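Local coordinates for nonsense-mediated mRNA decay protein 2 (Saccharomyces cerevisiae, PDB 4LUN) that takes part in nonsense-mediated decay of mRNAs with premature stop codons and interacts through its C-terminus with the helicase Upf1, this chain being its N-terminal MIF4G domain, at residues T38-I41 and K42-K46; E66-L69 and S70-I73; G99-Q102 and R103-R107. All blocks are in the same frame, centred on the assembly; numbering follows the deposited sequence.

Contact 1: residues T38-I41 and K42-K46; sequences TGFI and KKLKK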
ATOM      1  N   THR A  38     -12.726  15.001 -24.578  1.00 27.75           N
ATOM      2  CA  THR A  38     -11.760  13.996 -25.002  1.00 23.90           C
ATOM      3  C   THR A  38     -10.335  14.493 -24.768  1.00 29.97           C
ATOM      4  O   THR A  38      -9.427  13.698 -24.532  1.00 31.52           O
ATOM      5  CB  THR A  38     -11.936  13.597 -26.482  1.00 26.32           C
ATOM      6  OG1 THR A  38     -11.882  14.766 -27.302  1.00 25.22           O
ATOM      7  CG2 THR A  38     -13.257  12.903 -26.691  1.00 27.99           C
ATOM      8  N   GLY A  39     -10.146  15.808 -24.830  1.00 23.53           N
ATOM      9  CA  GLY A  39      -8.849  16.403 -24.566  1.00 28.35           C
ATOM     10  C   GLY A  39      -8.467  16.205 -23.107  1.00 30.43           C
ATOM     11  O   GLY A  39      -7.288  16.073 -22.770  1.00 29.47           O
ATOM     12  N   PHE A  40      -9.471  16.176 -22.238  1.00 28.25           N
ATOM     13  CA  PHE A  40      -9.235  15.899 -20.822  1.00 28.62           C
ATOM     14  C   PHE A  40      -8.787  14.450 -20.600  1.00 31.53           C
ATOM     15  O   PHE A  40      -7.835  14.197 -19.857  1.00 30.18           O
ATOM     16  CB  PHE A  40     -10.480  16.216 -19.990  1.00 28.32           C
ATOM     17  CG  PHE A  40     -10.286  16.018 -18.506  1.00 33.25           C
ATOM     18  CD1 PHE A  40      -9.564  16.935 -17.762  1.00 34.48           C
ATOM     19  CD2 PHE A  40     -10.829  14.919 -17.861  1.00 32.02           C
ATOM     20  CE1 PHE A  40      -9.380  16.754 -16.400  1.00 32.47           C
ATOM     21  CE2 PHE A  40     -10.650  14.740 -16.496  1.00 32.47           C
ATOM     22  CZ  PHE A  40      -9.921  15.659 -15.774  1.00 33.07           C
ATOM     23  N   ILE A  41      -9.473  13.504 -21.242  1.00 30.01           N
ATOM     24  CA  ILE A  41      -9.118  12.087 -21.138  1.00 28.97           C
ATOM     25  C   ILE A  41      -7.693  11.833 -21.618  1.00 37.00           C
ATOM     26  O   ILE A  41      -6.941  11.078 -20.991  1.00 33.32           O
ATOM     27  CB  ILE A  41     -10.078  11.192 -21.948  1.00 32.90           C
ATOM     28  CG1 ILE A  41     -11.503  11.301 -21.412  1.00 31.10           C
ATOM     29  CG2 ILE A  41      -9.628   9.734 -21.903  1.00 33.65           C
ATOM     30  CD1 ILE A  41     -11.636  10.906 -19.983  1.00 35.20           C
ATOM     31  N   LYS A  42      -7.327  12.461 -22.731  1.00 32.59           N
ATOM     32  CA  LYS A  42      -5.979  12.329 -23.272  1.00 35.67           C
ATOM     33  C   LYS A  42      -4.929  12.849 -22.303  1.00 34.37           C
ATOM     34  O   LYS A  42      -3.844  12.283 -22.188  1.00 34.67           O
ATOM     35  CB  LYS A  42      -5.850  13.060 -24.611  1.00 36.94           C
ATOM     36  CG  LYS A  42      -6.253  12.223 -25.804  1.00 36.60           C
ATOM     37  CD  LYS A  42      -5.916  12.932 -27.107  1.00 47.10           C
ATOM     38  CE  LYS A  42      -7.118  13.673 -27.662  1.00 44.95           C
ATOM     39  NZ  LYS A  42      -6.746  14.532 -28.826  1.00 46.41           N
ATOM     40  N   LYS A  43      -5.251  13.934 -21.611  1.00 33.14           N
ATOM     41  CA  LYS A  43      -4.340  14.486 -20.618  1.00 37.98           C
ATOM     42  C   LYS A  43      -4.180  13.527 -19.427  1.00 40.25           C
ATOM     43  O   LYS A  43      -3.067  13.318 -18.933  1.00 36.54           O
ATOM     44  CB  LYS A  43      -4.815  15.867 -20.163  1.00 41.22           C
ATOM     45  CG  LYS A  43      -3.679  16.833 -19.858  1.00 48.70           C
ATOM     46  CD  LYS A  43      -4.204  18.217 -19.520  1.00 49.29           C
ATOM     47  CE  LYS A  43      -4.646  18.965 -20.766  1.00 52.16           C
ATOM     48  NZ  LYS A  43      -5.711  19.962 -20.451  1.00 50.46           N
ATOM     49  N   LEU A  44      -5.288  12.933 -18.986  1.00 32.82           N
ATOM     50  CA  LEU A  44      -5.258  11.948 -17.897  1.00 35.23           C
ATOM     51  C   LEU A  44      -4.374  10.761 -18.263  1.00 42.95           C
ATOM     52  O   LEU A  44      -3.575  10.287 -17.447  1.00 38.30           O
ATOM     53  CB  LEU A  44      -6.671  11.437 -17.584  1.00 33.82           C
ATOM     54  CG  LEU A  44      -7.642  12.312 -16.793  1.00 38.83           C
ATOM     55  CD1 LEU A  44      -8.977  11.589 -16.625  1.00 29.93           C
ATOM     56  CD2 LEU A  44      -7.062  12.690 -15.437  1.00 34.79           C
ATOM     57  N   LYS A  45      -4.528  10.296 -19.501  1.00 34.25           N
ATOM     58  CA  LYS A  45      -3.859   9.105 -20.006  1.00 38.09           C
ATOM     59  C   LYS A  45      -2.353   9.249 -20.137  1.00 41.15           C
ATOM     60  O   LYS A  45      -1.652   8.254 -20.322  1.00 37.59           O
ATOM     61  CB  LYS A  45      -4.444   8.700 -21.359  1.00 39.15           C
ATOM     62  CG  LYS A  45      -5.504   7.628 -21.272  1.00 40.80           C
ATOM     63  CD  LYS A  45      -6.103   7.343 -22.634  1.00 43.07           C
ATOM     64  CE  LYS A  45      -7.079   6.186 -22.557  1.00 51.04           C
ATOM     65  NZ  LYS A  45      -8.152   6.288 -23.583  1.00 53.35           N
ATOM     66  N   LYS A  46      -1.843  10.471 -20.055  1.00 37.63           N
ATOM     67  CA  LYS A  46      -0.398  10.631 -20.103  1.00 39.81           C
ATOM     68  C   LYS A  46       0.203  10.259 -18.745  1.00 44.08           C
ATOM     69  O   LYS A  46       1.417  10.098 -18.614  1.00 45.86           O
ATOM     70  CB  LYS A  46       0.002  12.043 -20.528  1.00 42.54           C
ATOM     71  CG  LYS A  46       0.291  12.992 -19.388  1.00 51.94           C
ATOM     72  CD  LYS A  46       1.429  13.927 -19.769  1.00 52.93           C
ATOM     73  CE  LYS A  46       1.890  14.752 -18.580  1.00 53.46           C
ATOM     74  NZ  LYS A  46       3.332  15.111 -18.705  1.00 56.46           N
TER

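Contact 2: residues E66-L69 and S70-I73; sequences EKYL and SEII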
ATOM      1  N   GLU A  66     -19.279  15.829 -17.055  1.00 30.62           N
ATOM      2  CA  GLU A  66     -20.292  14.913 -16.519  1.00 33.14           C
ATOM      3  C   GLU A  66     -20.622  13.698 -17.398  1.00 33.93           C
ATOM      4  O   GLU A  66     -20.748  12.579 -16.905  1.00 32.28           O
ATOM      5  CB  GLU A  66     -21.580  15.682 -16.205  1.00 40.41           C
ATOM      6  CG  GLU A  66     -22.503  14.970 -15.232  1.00 47.84           C
ATOM      7  CD  GLU A  66     -21.951  14.957 -13.815  1.00 45.06           C
ATOM      8  OE1 GLU A  66     -21.965  13.880 -13.181  1.00 49.99           O
ATOM      9  OE2 GLU A  66     -21.509  16.025 -13.338  1.00 49.13           O
ATOM     10  N   LYS A  67     -20.776  13.908 -18.697  1.00 33.58           N
ATOM     11  CA  LYS A  67     -21.176  12.813 -19.572  1.00 34.22           C
ATOM     12  C   LYS A  67     -20.008  11.888 -19.894  1.00 31.93           C
ATOM     13  O   LYS A  67     -20.208  10.807 -20.452  1.00 39.89           O
ATOM     14  CB  LYS A  67     -21.819  13.335 -20.861  1.00 39.25           C
ATOM     15  CG  LYS A  67     -21.271  14.669 -21.332  1.00 43.61           C
ATOM     16  CD  LYS A  67     -22.110  15.838 -20.821  1.00 43.70           C
ATOM     17  CE  LYS A  67     -21.304  16.722 -19.875  1.00 32.99           C
ATOM     18  NZ  LYS A  67     -19.879  16.820 -20.296  1.00 37.33           N
ATOM     19  N   TYR A  68     -18.792  12.316 -19.553  1.00 29.30           N
ATOM     20  CA  TYR A  68     -17.610  11.472 -19.732  1.00 27.51           C
ATOM     21  C   TYR A  68     -17.142  10.863 -18.404  1.00 32.58           C
ATOM     22  O   TYR A  68     -16.067  10.272 -18.333  1.00 30.61           O
ATOM     23  CB  TYR A  68     -16.462  12.257 -20.386  1.00 26.96           C
ATOM     24  CG  TYR A  68     -16.469  12.245 -21.908  1.00 30.27           C
ATOM     25  CD1 TYR A  68     -15.580  11.450 -22.621  1.00 32.58           C
ATOM     26  CD2 TYR A  68     -17.366  13.026 -22.628  1.00 34.97           C
ATOM     27  CE1 TYR A  68     -15.583  11.434 -24.011  1.00 34.81           C
ATOM     28  CE2 TYR A  68     -17.375  13.018 -24.016  1.00 27.40           C
ATOM     29  CZ  TYR A  68     -16.487  12.220 -24.699  1.00 29.07           C
ATOM     30  OH  TYR A  68     -16.493  12.211 -26.082  1.00 28.98           O
ATOM     31  N   LEU A  69     -17.955  11.007 -17.361  1.00 29.32           N
ATOM     32  CA  LEU A  69     -17.588  10.529 -16.026  1.00 32.78           C
ATOM     33  C   LEU A  69     -17.158   9.059 -15.969  1.00 31.62           C
ATOM     34  O   LEU A  69     -16.099   8.744 -15.415  1.00 30.39           O
ATOM     35  CB  LEU A  69     -18.730  10.767 -15.041  1.00 36.08           C
ATOM     36  CG  LEU A  69     -18.428  10.301 -13.620  1.00 32.93           C
ATOM     37  CD1 LEU A  69     -17.184  11.012 -13.106  1.00 33.87           C
ATOM     38  CD2 LEU A  69     -19.610  10.568 -12.726  1.00 36.03           C
ATOM     39  N   SER A  70     -17.980   8.167 -16.519  1.00 26.80           N
ATOM     40  CA  SER A  70     -17.674   6.731 -16.490  1.00 30.77           C
ATOM     41  C   SER A  70     -16.304   6.453 -17.090  1.00 36.55           C
ATOM     42  O   SER A  70     -15.498   5.717 -16.519  1.00 30.98           O
ATOM     43  CB  SER A  70     -18.729   5.931 -17.251  1.00 36.93           C
ATOM     44  OG  SER A  70     -20.037   6.306 -16.869  1.00 50.77           O
ATOM     45  N   GLU A  71     -16.050   7.047 -18.251  1.00 34.66           N
ATOM     46  CA  GLU A  71     -14.758   6.922 -18.906  1.00 32.58           C
ATOM     47  C   GLU A  71     -13.623   7.513 -18.072  1.00 32.68           C
ATOM     48  O   GLU A  71     -12.508   6.982 -18.063  1.00 34.26           O
ATOM     49  CB  GLU A  71     -14.793   7.575 -20.293  1.00 38.39           C
ATOM     50  CG  GLU A  71     -13.440   7.666 -20.954  1.00 39.58           C
ATOM     51  CD  GLU A  71     -13.541   7.914 -22.438  1.00 44.68           C
ATOM     52  OE1 GLU A  71     -14.655   8.228 -22.911  1.00 46.93           O
ATOM     53  OE2 GLU A  71     -12.508   7.785 -23.130  1.00 49.09           O
ATOM     54  N   ILE A  72     -13.906   8.603 -17.364  1.00 27.80           N
ATOM     55  CA  ILE A  72     -12.904   9.231 -16.506  1.00 25.62           C
ATOM     56  C   ILE A  72     -12.547   8.293 -15.353  1.00 26.02           C
ATOM     57  O   ILE A  72     -11.373   8.139 -15.005  1.00 29.75           O
ATOM     58  CB  ILE A  72     -13.410  10.566 -15.924  1.00 28.45           C
ATOM     59  CG1 ILE A  72     -13.472  11.639 -17.011  1.00 29.90           C
ATOM     60  CG2 ILE A  72     -12.500  11.045 -14.802  1.00 25.28           C
ATOM     61  CD1 ILE A  72     -14.084  12.945 -16.540  1.00 32.92           C
ATOM     62  N   ILE A  73     -13.565   7.661 -14.780  1.00 24.97           N
ATOM     63  CA  ILE A  73     -13.374   6.715 -13.681  1.00 22.95           C
ATOM     64  C   ILE A  73     -12.473   5.546 -14.086  1.00 29.44           C
ATOM     65  O   ILE A  73     -11.505   5.232 -13.389  1.00 28.77           O
ATOM     66  CB  ILE A  73     -14.728   6.177 -13.178  1.00 25.74           C
ATOM     67  CG1 ILE A  73     -15.511   7.298 -12.494  1.00 24.98           C
ATOM     68  CG2 ILE A  73     -14.527   4.994 -12.231  1.00 29.69           C
ATOM     69  CD1 ILE A  73     -16.974   6.998 -12.329  1.00 31.83           C
TER
HETATM   70  O   HOH W   1     -18.256   8.199 -20.293  1.00 42.05           O

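Contact 3: residues G99-Q102 and R103-R107; sequences GLHQ and RFNGR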
ATOM      1  N   GLY A  99      -9.139  17.034  -6.778  1.00 22.65           N
ATOM      2  CA  GLY A  99      -9.915  17.907  -7.647  1.00 27.27           C
ATOM      3  C   GLY A  99     -11.134  17.209  -8.216  1.00 24.93           C
ATOM      4  O   GLY A  99     -12.240  17.750  -8.207  1.00 28.81           O
ATOM      5  N   LEU A 100     -10.932  15.993  -8.708  1.00 22.32           N
ATOM      6  CA  LEU A 100     -12.018  15.217  -9.280  1.00 19.10           C
ATOM      7  C   LEU A 100     -13.040  14.872  -8.212  1.00 24.73           C
ATOM      8  O   LEU A 100     -14.239  14.927  -8.463  1.00 22.11           O
ATOM      9  CB  LEU A 100     -11.479  13.954  -9.947  1.00 23.10           C
ATOM     10  CG  LEU A 100     -10.881  14.188 -11.331  1.00 23.71           C
ATOM     11  CD1 LEU A 100      -9.996  13.024 -11.725  1.00 27.01           C
ATOM     12  CD2 LEU A 100     -12.000  14.387 -12.347  1.00 29.57           C
ATOM     13  N   HIS A 101     -12.566  14.525  -7.019  1.00 22.93           N
ATOM     14  CA  HIS A 101     -13.459  14.236  -5.903  1.00 20.30           C
ATOM     15  C   HIS A 101     -14.253  15.483  -5.497  1.00 22.21           C
ATOM     16  O   HIS A 101     -15.432  15.404  -5.139  1.00 22.56           O
ATOM     17  CB  HIS A 101     -12.660  13.684  -4.703  1.00 20.78           C
ATOM     18  CG  HIS A 101     -13.453  13.607  -3.441  1.00 16.94           C
ATOM     19  ND1 HIS A 101     -14.458  12.684  -3.245  1.00 20.19           N
ATOM     20  CD2 HIS A 101     -13.406  14.355  -2.312  1.00 18.26           C
ATOM     21  CE1 HIS A 101     -14.990  12.862  -2.051  1.00 21.55           C
ATOM     22  NE2 HIS A 101     -14.372  13.874  -1.463  1.00 19.30           N
ATOM     23  N   GLN A 102     -13.608  16.640  -5.559  1.00 22.86           N
ATOM     24  CA  GLN A 102     -14.272  17.881  -5.164  1.00 24.50           C
ATOM     25  C   GLN A 102     -15.325  18.297  -6.190  1.00 28.84           C
ATOM     26  O   GLN A 102     -16.348  18.893  -5.835  1.00 28.18           O
ATOM     27  CB  GLN A 102     -13.240  18.987  -4.952  1.00 22.63           C
ATOM     28  CG  GLN A 102     -12.443  18.800  -3.665  1.00 24.03           C
ATOM     29  CD  GLN A 102     -11.161  19.582  -3.656  1.00 30.35           C
ATOM     30  OE1 GLN A 102     -11.020  20.568  -4.374  1.00 31.41           O
ATOM     31  NE2 GLN A 102     -10.202  19.137  -2.848  1.00 25.90           N
ATOM     32  N   ARG A 103     -15.081  17.969  -7.456  1.00 24.49           N
ATOM     33  CA  ARG A 103     -16.041  18.273  -8.520  1.00 28.25           C
ATOM     34  C   ARG A 103     -17.243  17.332  -8.488  1.00 34.14           C
ATOM     35  O   ARG A 103     -18.391  17.770  -8.635  1.00 30.51           O
ATOM     36  CB  ARG A 103     -15.377  18.187  -9.898  1.00 30.48           C
ATOM     37  CG  ARG A 103     -14.683  19.456 -10.388  1.00 39.59           C
ATOM     38  CD  ARG A 103     -15.670  20.536 -10.852  1.00 42.73           C
ATOM     39  NE  ARG A 103     -16.725  20.028 -11.736  1.00 41.61           N
ATOM     40  CZ  ARG A 103     -16.668  20.021 -13.067  1.00 43.62           C
ATOM     41  NH1 ARG A 103     -15.601  20.494 -13.702  1.00 36.05           N
ATOM     42  NH2 ARG A 103     -17.686  19.535 -13.770  1.00 43.29           N
ATOM     43  N   PHE A 104     -16.982  16.041  -8.290  1.00 23.46           N
ATOM     44  CA  PHE A 104     -18.024  15.025  -8.459  1.00 22.11           C
ATOM     45  C   PHE A 104     -18.442  14.232  -7.215  1.00 25.68           C
ATOM     46  O   PHE A 104     -19.426  13.494  -7.267  1.00 26.84           O
ATOM     47  CB  PHE A 104     -17.646  14.054  -9.581  1.00 26.22           C
ATOM     48  CG  PHE A 104     -17.269  14.739 -10.865  1.00 30.03           C
ATOM     49  CD1 PHE A 104     -18.226  15.416 -11.611  1.00 38.36           C
ATOM     50  CD2 PHE A 104     -15.958  14.723 -11.322  1.00 29.35           C
ATOM     51  CE1 PHE A 104     -17.880  16.059 -12.787  1.00 37.40           C
ATOM     52  CE2 PHE A 104     -15.609  15.368 -12.496  1.00 35.62           C
ATOM     53  CZ  PHE A 104     -16.571  16.033 -13.230  1.00 36.55           C
ATOM     54  N   ASN A 105     -17.715  14.370  -6.107  1.00 22.73           N
ATOM     55  CA  ASN A 105     -18.002  13.559  -4.916  1.00 24.53           C
ATOM     56  C   ASN A 105     -18.101  12.053  -5.224  1.00 23.37           C
ATOM     57  O   ASN A 105     -17.352  11.524  -6.035  1.00 23.43           O
ATOM     58  CB  ASN A 105     -19.270  14.064  -4.200  1.00 29.76           C
ATOM     59  CG  ASN A 105     -19.587  13.296  -2.923  1.00 40.71           C
ATOM     60  OD1 ASN A 105     -18.738  13.147  -2.048  1.00 51.34           O
ATOM     61  ND2 ASN A 105     -20.792  12.731  -2.855  1.00 37.10           N
ATOM     62  N   GLY A 106     -19.079  11.401  -4.602  1.00 25.48           N
ATOM     63  CA  GLY A 106     -19.169   9.965  -4.488  1.00 29.76           C
ATOM     64  C   GLY A 106     -19.445   9.275  -5.792  1.00 25.04           C
ATOM     65  O   GLY A 106     -19.003   8.154  -5.980  1.00 26.15           O
ATOM     66  N   ARG A 107     -20.162   9.928  -6.706  1.00 25.44           N
ATOM     67  CA  ARG A 107     -20.407   9.289  -7.994  1.00 27.07           C
ATOM     68  C   ARG A 107     -19.108   9.075  -8.783  1.00 24.70           C
ATOM     69  O   ARG A 107     -19.067   8.239  -9.677  1.00 29.75           O
ATOM     70  CB  ARG A 107     -21.473  10.031  -8.815  1.00 30.27           C
ATOM     71  CG  ARG A 107     -21.147  11.468  -9.147  1.00 27.74           C
ATOM     72  CD  ARG A 107     -22.369  12.175  -9.742  1.00 37.26           C
ATOM     73  NE  ARG A 107     -21.996  13.446 -10.359  1.00 36.22           N
ATOM     74  CZ  ARG A 107     -21.956  14.608  -9.713  1.00 42.77           C
ATOM     75  NH1 ARG A 107     -22.278  14.670  -8.428  1.00 39.94           N
ATOM     76  NH2 ARG A 107     -21.596  15.714 -10.353  1.00 41.79           N
TER

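Contact 1: residues T38-I41 and K42-K46
Four successive i to i+4 backbone bonds tie Thr38-Ile41 to the next turn of helix 34-44, part of the all-helical, HEAT-repeat-like MIF4G domain. Lys42 N reaches Thr38 O at 3.0 Å, and Leu44 N reaches Phe40 O at the same 3.0 Å with an N-H...O angle of 160°. The Lys45 N to Ile41 O bond measures 2.9 Å. The longest of the four is Lys43 N to Gly39 O, 3.2 Å.

Two side chains have polar partners beyond this turn: Thr38 OG1 bonds back to Ile34 O, and Lys43 NZ forms a salt bridge with Asp59 of helix 52-60. On the exposed side, Lys42 and Lys45 run their CB and CG past the carbonyl oxygens of Thr38 and Ile41, respectively, which brings methylenes beside oxygens already taken up by the helix.

The buried side is apolar. Phe40, its CG anti to the backbone N (chi1 -177°), stands out from the helix, and Leu44 leans back obliquely so that its CG lies over one ring face. Both side chains also pack on Leu56, while Ile41 and Leu44 face helix 69-81. Ile41 CD1 stays 4.3 Å from Leu44 CD1; the tighter touch is Phe40 CE2 against Leu44 CD1, at 3.6 Å.

Contact 2: residues E66-L69 and S70-I73
Tyr68 and Leu69 hand their carbonyls to the first turn of helix 69-81: Ile72 N bonds to Tyr68 O at 2.9 Å, and Ile73 N bonds to Leu69 O at 2.8 Å. These are the i to i+4 bonds of an alpha helix. Just upstream the chain is wound more tightly, a 3-10 turn over residues 66-68 that Leu69 N closes on Glu66 O. A water bridges the change of winding, donating to Lys67 O and accepting from Glu71 N at 3.2 Å; it thus serves one of the early amides of the new helix.

Among the side chains, Tyr68 and Glu71 run side by side in the same direction, ring and carboxylate planes 30° apart. Glu71 OE1 comes within 3.4 Å of Tyr68 CD1, approaching the ring obliquely. An extended Glu71 chain, with CG anti to the backbone N (chi1 172°), lays the carboxylate back along the ring. The other side of the turn is hydrocarbon: Leu69 CG meets Ile73 CD1 at 3.8 Å, and both residues pack on Phe108 of helix 106-116. Ile72 brings its CG1 beside the oxygen of Tyr68, CG1 to O 3.2 Å, and presses on Ile41 of helix 34-44. The turn therefore has a neighbouring helix on each of two flanks, while Ser70 stays exposed.

Tyr68 occupies the N-cap position, and its backbone carbonyl receives the first i to i+4 bond; the 3-10 turn is the last part of the loop that joins helices 52-60 and 69-81 of the MIF4G domain.

Contact 3: residues G99-Q102 and R103-R107
The last turn of helix 87-104 is closed by Arg103, Phe104 and Asn105, whose amides find acceptors on Gly99, Leu100 and His101. Arg103 N bonds to Gly99 O at 2.9 Å and leans weakly on Leu100 O as well. That second carbonyl mainly serves Phe104 N, at 3.0 Å. Asn105 N closes the series on His101 O, 2.7 Å away but bent, with an N-H...O angle of 140°; Asn105 then takes a positive phi (51°) and the chain turns into helix 106-116.

Both imidazole nitrogens of His101 are engaged, ND1 with Thr109 OG1 and NE2 with Asn13 O. Gln102 NE2 meets Asn13 OD1, so two neighbouring side chains grip one residue of helix 3-17. Arg103 curls at chi2 and chi3 instead of extending, and its NH1 reaches the carbonyls of Leu60 and Ala63. The same curl brings its guanidinium beside Phe104, with CZ of that ring 3.7 Å above the guanidinium plane, offset toward the rim. Leu100 CD2 meets the edge of the Phe104 ring, 3.7 Å from CE2.

Together these bonds imply a buried helix end in which polar groups are used as fasteners: His101 spans helices 3-17 and 106-116, and an arginine supplies hydrogen bonds to carbonyls at the end of helix 52-60 and in the following loop.

Contacts 1, 2 and 3 follow in that order along the chain, all within the MIF4G domain and on one side of the chain's centre. Contact 2 touches both of the others and is the nearer neighbour of each; the three centres form a triangle, contact 2 about 12 Å from contact 1 and about 11 Å from contact 3, the other two about 17 Å apart. Ile41 CD1 packs on Ile72 CG1 at 3.6 Å, joining helix 34-44 to helix 69-81. Toward contact 3 a salt bridge, Glu66 OE1 to Arg107 NE at 2.9 Å, adds to the packing of Leu69 and Ile73 on Arg107. The outer pair barely meets, through Phe40 and Leu100. Helix 69-81 thus packs on both helix 34-44 and helix 106-116, consistent with a HEAT-repeat architecture.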